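Local coordinates for response regulator FixJ (Bradyrhizobium japonicum, PDB 5XSO), which acts as a two-component response regulator that, once activated by its partner FixL, induces expression of the nitrogen-fixation regulatory genes nifA and fixK, at residues A[65-70]-A[95-100]; A[72-77]-A[105-110]. All blocks are in the same frame, centred on the assembly; numbering follows the deposited sequence.

Contact 1 of 2, residues A[65-70]-A[95-100]; sequences DVRMPG and HGDVPL
R67 reaches across to D97 with one terminal nitrogen of its guanidinium group, and the pair illustrates how the loops above the C-terminal edge of a receiver-domain sheet are tied to one another in the CheY-like fold. NH1 donates to OD1 of D97 at 3.0 Å in a salt bridge whose N-H...O angle is 164°. The oxygen sits at the guanidinium edge and in its plane, and is approached from its syn side; the two planes are 57° apart, and the bond found is the one from NH1 to OD1, not a flat two-bond pairing. A bend at chi3 (68°) brings the guanidinium round to this oxygen, while the aliphatic part of R67 crosses L100 at nearly a right angle, CG to CD2 at 3.5 Å. V66 splits its branches: CG1 meets CB of D97 at 3.7 Å, and CG2 lies against CG of L100. An asparagine in place of D97 would probably weaken the link by leaving the R67 guanidinium without its negative mate and freer to turn. D65 and R67 probably belong, with D21 and D22, to the magnesium site. Here D65 closes an Asx turn, its OD1 accepting from N of R67 at 2.9 Å from above the carboxylate plane.

Contact 2 of 2, residues A[72-77]-A[105-110]; sequences DGIELL and MKLGAV
L77 and L107 meet at their first side-chain carbons, CB to CB at 3.9 Å, where helix 73-82 packs against the chain leaving helix 98-106, two neighbouring helices of the receiver domain. The chi1 of L77 lies at -100°, well away from a staggered value, and this rotation brings CD1 over the backbone of the turn, 3.4 Å from N of A109, while CD2 touches the A109 methyl group. L107 takes a more relaxed form, with CG opposite its carbonyl carbon (chi1 -61°) and an extended chi2 of 162°. Its CD1 consequently reaches I74, one helical turn before L77, meeting CG2 at 3.6 Å as the two side chains cross at a slant. After L107 the chain turns at G108 in a Schellman motif, at a positive phi; a beta carbon there would run into the preceding carbonyl oxygen and lie close to CD1 of L77. The start of helix 73-82 is capped by D72, whose OD1 accepts from N of E75 at 2.7 Å. No hydrogen bond joins the two segments; the carbonyl oxygen of L107 accepts from NZ of K81, further along helix 73-82. Between 72-77 and 105-110, cohesion is therefore van der Waals packing of aliphatic branches on each other and on backbone, with the K81 bond a polar addition from the same helix.

In the fold
Followed from the N terminus, the chain leaves strand 61-65 through 65-70, the first half of contact 1, and enters helix 73-82 at 72-77, the first half of contact 2. It then runs through strand 89-93 to 95-100, where contact 1 closes its loop, and along helix 98-106 to 105-110, where contact 2 closes. The loops therefore cross instead of nesting. Contact 1 ties the loop after the central strand to the start of helix 98-106; contact 2 ties helix 73-82 to that helix's far end, just before edge strand 111-114. The two meet directly, through a probable V66 O to G73 N hydrogen bond and packing of L100 on I74.

Contact 1 of 2, residues A[65-70]-A[95-100]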
ATOM      1  N   ASP A  65       3.437 -18.598  -0.399  1.00 18.10           N
ATOM      2  CA  ASP A  65       4.672 -19.298  -0.760  1.00 18.27           C
ATOM      3  C   ASP A  65       5.575 -18.446  -1.643  1.00 19.34           C
ATOM      4  O   ASP A  65       5.118 -17.768  -2.569  1.00 20.64           O
ATOM      5  CB  ASP A  65       4.333 -20.618  -1.464  1.00 25.93           C
ATOM      6  CG  ASP A  65       5.570 -21.510  -1.650  1.00 27.79           C
ATOM      7  OD1 ASP A  65       6.145 -21.467  -2.758  1.00 31.36           O
ATOM      8  OD2 ASP A  65       5.943 -22.211  -0.717  1.00 25.64           O
ATOM      9  N   VAL A  66       6.888 -18.525  -1.371  1.00 19.09           N
ATOM     10  CA  VAL A  66       7.878 -17.669  -1.992  1.00 21.01           C
ATOM     11  C   VAL A  66       8.043 -18.016  -3.456  1.00 21.92           C
ATOM     12  O   VAL A  66       8.451 -17.160  -4.256  1.00 23.35           O
ATOM     13  CB  VAL A  66       9.240 -17.778  -1.275  1.00 21.42           C
ATOM     14  CG1 VAL A  66       9.768 -19.230  -1.311  1.00 20.49           C
ATOM     15  CG2 VAL A  66      10.226 -16.851  -1.885  1.00 20.86           C
ATOM     16  N   ARG A  67       7.801 -19.275  -3.822  1.00 22.24           N
ATOM     17  CA  ARG A  67       8.007 -19.714  -5.200  1.00 34.42           C
ATOM     18  C   ARG A  67       6.732 -20.260  -5.842  1.00 38.94           C
ATOM     19  O   ARG A  67       6.749 -21.273  -6.534  1.00 40.22           O
ATOM     20  CB  ARG A  67       9.156 -20.716  -5.262  1.00 47.26           C
ATOM     21  CG  ARG A  67      10.451 -19.941  -5.315  1.00 54.45           C
ATOM     22  CD  ARG A  67      11.669 -20.782  -5.331  1.00 58.28           C
ATOM     23  NE  ARG A  67      11.773 -21.515  -6.569  1.00 55.93           N
ATOM     24  CZ  ARG A  67      12.863 -22.163  -6.946  1.00 60.11           C
ATOM     25  NH1 ARG A  67      13.944 -22.143  -6.167  1.00 47.81           N
ATOM     26  NH2 ARG A  67      12.874 -22.822  -8.100  1.00 70.52           N
ATOM     27  N   MET A  68       5.612 -19.575  -5.630  1.00 35.65           N
ATOM     28  CA  MET A  68       4.382 -19.843  -6.369  1.00 41.20           C
ATOM     29  C   MET A  68       4.662 -19.834  -7.868  1.00 51.42           C
ATOM     30  O   MET A  68       5.190 -18.833  -8.383  1.00 55.42           O
ATOM     31  CB  MET A  68       3.339 -18.784  -6.042  1.00 32.97           C
ATOM     32  CG  MET A  68       2.528 -19.138  -4.861  1.00 41.06           C
ATOM     33  SD  MET A  68       1.570 -20.619  -5.191  1.00 43.38           S
ATOM     34  CE  MET A  68       0.160 -20.059  -6.148  1.00 50.82           C
ATOM     35  N   PRO A  69       4.377 -20.923  -8.586  1.00 55.44           N
ATOM     36  CA  PRO A  69       4.539 -20.905 -10.056  1.00 58.01           C
ATOM     37  C   PRO A  69       3.734 -19.774 -10.688  1.00 53.47           C
ATOM     38  O   PRO A  69       2.516 -19.696 -10.543  1.00 57.24           O
ATOM     39  CB  PRO A  69       4.025 -22.286 -10.488  1.00 55.74           C
ATOM     40  CG  PRO A  69       3.265 -22.838  -9.283  1.00 53.76           C
ATOM     41  CD  PRO A  69       3.911 -22.228  -8.082  1.00 53.17           C
ATOM     42  N   GLY A  70       4.435 -18.858 -11.353  1.00 55.25           N
ATOM     43  CA  GLY A  70       3.770 -17.737 -11.988  1.00 60.66           C
ATOM     44  C   GLY A  70       3.598 -16.497 -11.131  1.00 61.13           C
ATOM     45  O   GLY A  70       3.089 -15.484 -11.627  1.00 66.09           O
ATOM     46  N   HIS A  95      14.504 -23.086   3.446  1.00 21.57           N
ATOM     47  CA  HIS A  95      15.722 -22.337   3.741  1.00 22.47           C
ATOM     48  C   HIS A  95      16.448 -21.964   2.465  1.00 23.43           C
ATOM     49  O   HIS A  95      17.087 -20.919   2.419  1.00 23.97           O
ATOM     50  CB  HIS A  95      16.701 -23.082   4.700  1.00 23.54           C
ATOM     51  CG  HIS A  95      17.498 -24.184   4.078  1.00 24.87           C
ATOM     52  ND1 HIS A  95      18.882 -24.140   3.963  1.00 26.44           N
ATOM     53  CD2 HIS A  95      17.113 -25.373   3.564  1.00 25.11           C
ATOM     54  CE1 HIS A  95      19.306 -25.260   3.407  1.00 27.56           C
ATOM     55  NE2 HIS A  95      18.254 -26.027   3.161  1.00 26.81           N
ATOM     56  N   GLY A  96      16.346 -22.794   1.423  1.00 23.88           N
ATOM     57  CA  GLY A  96      17.072 -22.494   0.192  1.00 26.29           C
ATOM     58  C   GLY A  96      16.592 -21.244  -0.509  1.00 27.59           C
ATOM     59  O   GLY A  96      17.348 -20.636  -1.276  1.00 25.97           O
ATOM     60  N   ASP A  97      15.366 -20.814  -0.233  1.00 23.23           N
ATOM     61  CA  ASP A  97      14.796 -19.670  -0.927  1.00 23.01           C
ATOM     62  C   ASP A  97      14.745 -18.433  -0.065  1.00 22.61           C
ATOM     63  O   ASP A  97      14.102 -17.456  -0.438  1.00 22.41           O
ATOM     64  CB  ASP A  97      13.395 -20.033  -1.418  1.00 21.93           C
ATOM     65  CG  ASP A  97      13.434 -21.080  -2.489  1.00 24.41           C
ATOM     66  OD1 ASP A  97      14.333 -20.959  -3.391  1.00 24.82           O
ATOM     67  OD2 ASP A  97      12.538 -21.940  -2.477  1.00 30.10           O
ATOM     68  N   VAL A  98      15.368 -18.479   1.117  1.00 22.68           N
ATOM     69  CA  VAL A  98      15.421 -17.309   1.987  1.00 22.62           C
ATOM     70  C   VAL A  98      15.908 -16.075   1.213  1.00 23.85           C
ATOM     71  O   VAL A  98      15.381 -14.966   1.410  1.00 23.71           O
ATOM     72  CB  VAL A  98      16.266 -17.648   3.229  1.00 23.02           C
ATOM     73  CG1 VAL A  98      16.688 -16.450   3.978  1.00 23.58           C
ATOM     74  CG2 VAL A  98      15.340 -18.517   4.142  1.00 21.74           C
ATOM     75  N   PRO A  99      16.896 -16.201   0.331  1.00 25.32           N
ATOM     76  CA  PRO A  99      17.328 -14.993  -0.403  1.00 26.80           C
ATOM     77  C   PRO A  99      16.251 -14.413  -1.297  1.00 26.56           C
ATOM     78  O   PRO A  99      16.228 -13.195  -1.506  1.00 27.52           O
ATOM     79  CB  PRO A  99      18.530 -15.478  -1.218  1.00 28.52           C
ATOM     80  CG  PRO A  99      19.101 -16.680  -0.385  1.00 28.16           C
ATOM     81  CD  PRO A  99      17.802 -17.347   0.096  1.00 26.10           C
ATOM     82  N   LEU A 100      15.395 -15.254  -1.872  1.00 25.61           N
ATOM     83  CA  LEU A 100      14.257 -14.743  -2.638  1.00 25.39           C
ATOM     84  C   LEU A 100      13.273 -14.030  -1.720  1.00 24.19           C
ATOM     85  O   LEU A 100      12.772 -12.936  -2.039  1.00 24.85           O
ATOM     86  CB  LEU A 100      13.601 -15.912  -3.356  1.00 27.88           C
ATOM     87  CG  LEU A 100      12.482 -15.674  -4.367  1.00 47.84           C
ATOM     88  CD1 LEU A 100      12.850 -14.559  -5.323  1.00 58.90           C
ATOM     89  CD2 LEU A 100      12.283 -16.986  -5.108  1.00 52.60           C
TER

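Contact 2 of 2, residues A[72-77]-A[105-110]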
ATOM      1  N   ASP A  72       6.198 -15.765  -8.100  1.00 48.76           N
ATOM      2  CA  ASP A  72       7.121 -15.957  -6.994  1.00 49.99           C
ATOM      3  C   ASP A  72       7.033 -14.757  -6.052  1.00 51.34           C
ATOM      4  O   ASP A  72       6.277 -13.807  -6.298  1.00 46.75           O
ATOM      5  CB  ASP A  72       8.536 -16.192  -7.533  1.00 44.14           C
ATOM      6  CG  ASP A  72       9.205 -14.932  -8.042  1.00 47.48           C
ATOM      7  OD1 ASP A  72       8.578 -13.852  -8.048  1.00 49.02           O
ATOM      8  OD2 ASP A  72      10.396 -15.021  -8.435  1.00 48.51           O
ATOM      9  N   GLY A  73       7.810 -14.760  -4.985  1.00 42.76           N
ATOM     10  CA  GLY A  73       7.700 -13.674  -4.028  1.00 41.71           C
ATOM     11  C   GLY A  73       7.944 -12.310  -4.641  1.00 38.68           C
ATOM     12  O   GLY A  73       7.255 -11.340  -4.302  1.00 33.98           O
ATOM     13  N   ILE A  74       8.942 -12.209  -5.532  1.00 31.80           N
ATOM     14  CA  ILE A  74       9.247 -10.935  -6.174  1.00 34.44           C
ATOM     15  C   ILE A  74       8.087 -10.488  -7.053  1.00 33.60           C
ATOM     16  O   ILE A  74       7.687  -9.317  -7.032  1.00 33.52           O
ATOM     17  CB  ILE A  74      10.545 -11.037  -6.992  1.00 36.41           C
ATOM     18  CG1 ILE A  74      11.753 -11.130  -6.066  1.00 46.62           C
ATOM     19  CG2 ILE A  74      10.681  -9.836  -7.950  1.00 46.15           C
ATOM     20  CD1 ILE A  74      13.046 -11.361  -6.834  1.00 56.28           C
ATOM     21  N   GLU A  75       7.564 -11.399  -7.876  1.00 33.24           N
ATOM     22  CA  GLU A  75       6.543 -11.000  -8.842  1.00 39.84           C
ATOM     23  C   GLU A  75       5.263 -10.591  -8.126  1.00 43.23           C
ATOM     24  O   GLU A  75       4.643  -9.568  -8.471  1.00 38.45           O
ATOM     25  CB  GLU A  75       6.282 -12.140  -9.831  1.00 44.85           C
ATOM     26  CG  GLU A  75       5.384 -11.770 -11.056  1.00 60.27           C
ATOM     27  CD  GLU A  75       5.912 -10.593 -11.908  1.00 74.30           C
ATOM     28  OE1 GLU A  75       6.693 -10.833 -12.865  1.00 79.36           O
ATOM     29  OE2 GLU A  75       5.525  -9.429 -11.635  1.00 81.59           O
ATOM     30  N   LEU A  76       4.868 -11.375  -7.115  1.00 34.78           N
ATOM     31  CA  LEU A  76       3.715 -11.029  -6.295  1.00 30.96           C
ATOM     32  C   LEU A  76       3.851  -9.618  -5.744  1.00 31.36           C
ATOM     33  O   LEU A  76       2.958  -8.776  -5.916  1.00 32.96           O
ATOM     34  CB  LEU A  76       3.588 -12.036  -5.159  1.00 30.13           C
ATOM     35  CG  LEU A  76       2.437 -11.731  -4.205  1.00 37.93           C
ATOM     36  CD1 LEU A  76       1.150 -11.820  -4.965  1.00 32.50           C
ATOM     37  CD2 LEU A  76       2.464 -12.680  -2.988  1.00 37.19           C
ATOM     38  N   LEU A  77       4.993  -9.329  -5.116  1.00 29.90           N
ATOM     39  CA  LEU A  77       5.203  -7.997  -4.552  1.00 31.86           C
ATOM     40  C   LEU A  77       5.185  -6.919  -5.638  1.00 37.79           C
ATOM     41  O   LEU A  77       4.576  -5.856  -5.456  1.00 34.75           O
ATOM     42  CB  LEU A  77       6.516  -7.968  -3.772  1.00 32.75           C
ATOM     43  CG  LEU A  77       6.417  -8.105  -2.253  1.00 31.69           C
ATOM     44  CD1 LEU A  77       5.687  -6.883  -1.703  1.00 37.98           C
ATOM     45  CD2 LEU A  77       5.703  -9.388  -1.857  1.00 28.99           C
ATOM     46  N   MET A 105      11.041  -8.889   0.715  1.00 25.09           N
ATOM     47  CA  MET A 105      10.932  -7.867   1.746  1.00 25.40           C
ATOM     48  C   MET A 105      11.506  -6.534   1.285  1.00 27.73           C
ATOM     49  O   MET A 105      10.977  -5.475   1.652  1.00 28.42           O
ATOM     50  CB  MET A 105      11.573  -8.285   3.069  1.00 24.64           C
ATOM     51  CG  MET A 105      10.903  -9.517   3.709  1.00 22.62           C
ATOM     52  SD  MET A 105      11.715  -9.879   5.252  1.00 29.44           S
ATOM     53  CE  MET A 105      11.187  -8.469   6.259  1.00 48.05           C
ATOM     54  N   LYS A 106      12.557  -6.559   0.469  1.00 29.15           N
ATOM     55  CA  LYS A 106      13.064  -5.274  -0.032  1.00 31.68           C
ATOM     56  C   LYS A 106      12.013  -4.589  -0.891  1.00 32.66           C
ATOM     57  O   LYS A 106      11.931  -3.360  -0.913  1.00 35.16           O
ATOM     58  CB  LYS A 106      14.357  -5.486  -0.803  1.00 33.21           C
ATOM     59  CG  LYS A 106      15.550  -5.664   0.138  1.00 39.39           C
ATOM     60  CD  LYS A 106      16.760  -6.376  -0.510  1.00 47.23           C
ATOM     61  CE  LYS A 106      17.114  -5.855  -1.892  1.00 60.24           C
ATOM     62  NZ  LYS A 106      18.602  -5.945  -2.150  1.00 60.47           N
ATOM     63  N   LEU A 107      11.179  -5.371  -1.583  1.00 32.57           N
ATOM     64  CA  LEU A 107      10.080  -4.831  -2.375  1.00 34.30           C
ATOM     65  C   LEU A 107       8.840  -4.514  -1.554  1.00 39.03           C
ATOM     66  O   LEU A 107       7.885  -3.947  -2.109  1.00 34.63           O
ATOM     67  CB  LEU A 107       9.710  -5.799  -3.502  1.00 32.52           C
ATOM     68  CG  LEU A 107      10.774  -6.144  -4.556  1.00 34.06           C
ATOM     69  CD1 LEU A 107      10.414  -7.407  -5.314  1.00 41.37           C
ATOM     70  CD2 LEU A 107      10.962  -4.983  -5.538  1.00 54.57           C
ATOM     71  N   GLY A 108       8.811  -4.865  -0.264  1.00 29.59           N
ATOM     72  CA  GLY A 108       7.703  -4.427   0.556  1.00 30.58           C
ATOM     73  C   GLY A 108       7.039  -5.500   1.408  1.00 28.79           C
ATOM     74  O   GLY A 108       6.209  -5.169   2.261  1.00 25.85           O
ATOM     75  N   ALA A 109       7.379  -6.765   1.217  1.00 24.93           N
ATOM     76  CA  ALA A 109       6.795  -7.779   2.105  1.00 22.76           C
ATOM     77  C   ALA A 109       7.157  -7.464   3.558  1.00 22.39           C
ATOM     78  O   ALA A 109       8.265  -6.978   3.858  1.00 23.41           O
ATOM     79  CB  ALA A 109       7.298  -9.180   1.730  1.00 21.71           C
ATOM     80  N   VAL A 110       6.225  -7.759   4.475  1.00 21.17           N
ATOM     81  CA  VAL A 110       6.418  -7.379   5.869  1.00 21.17           C
ATOM     82  C   VAL A 110       7.426  -8.298   6.574  1.00 23.61           C
ATOM     83  O   VAL A 110       8.303  -7.836   7.334  1.00 22.44           O
ATOM     84  CB  VAL A 110       5.046  -7.364   6.562  1.00 25.62           C
ATOM     85  CG1 VAL A 110       5.189  -7.321   8.098  1.00 28.39           C
ATOM     86  CG2 VAL A 110       4.198  -6.192   6.007  1.00 25.61           C
TER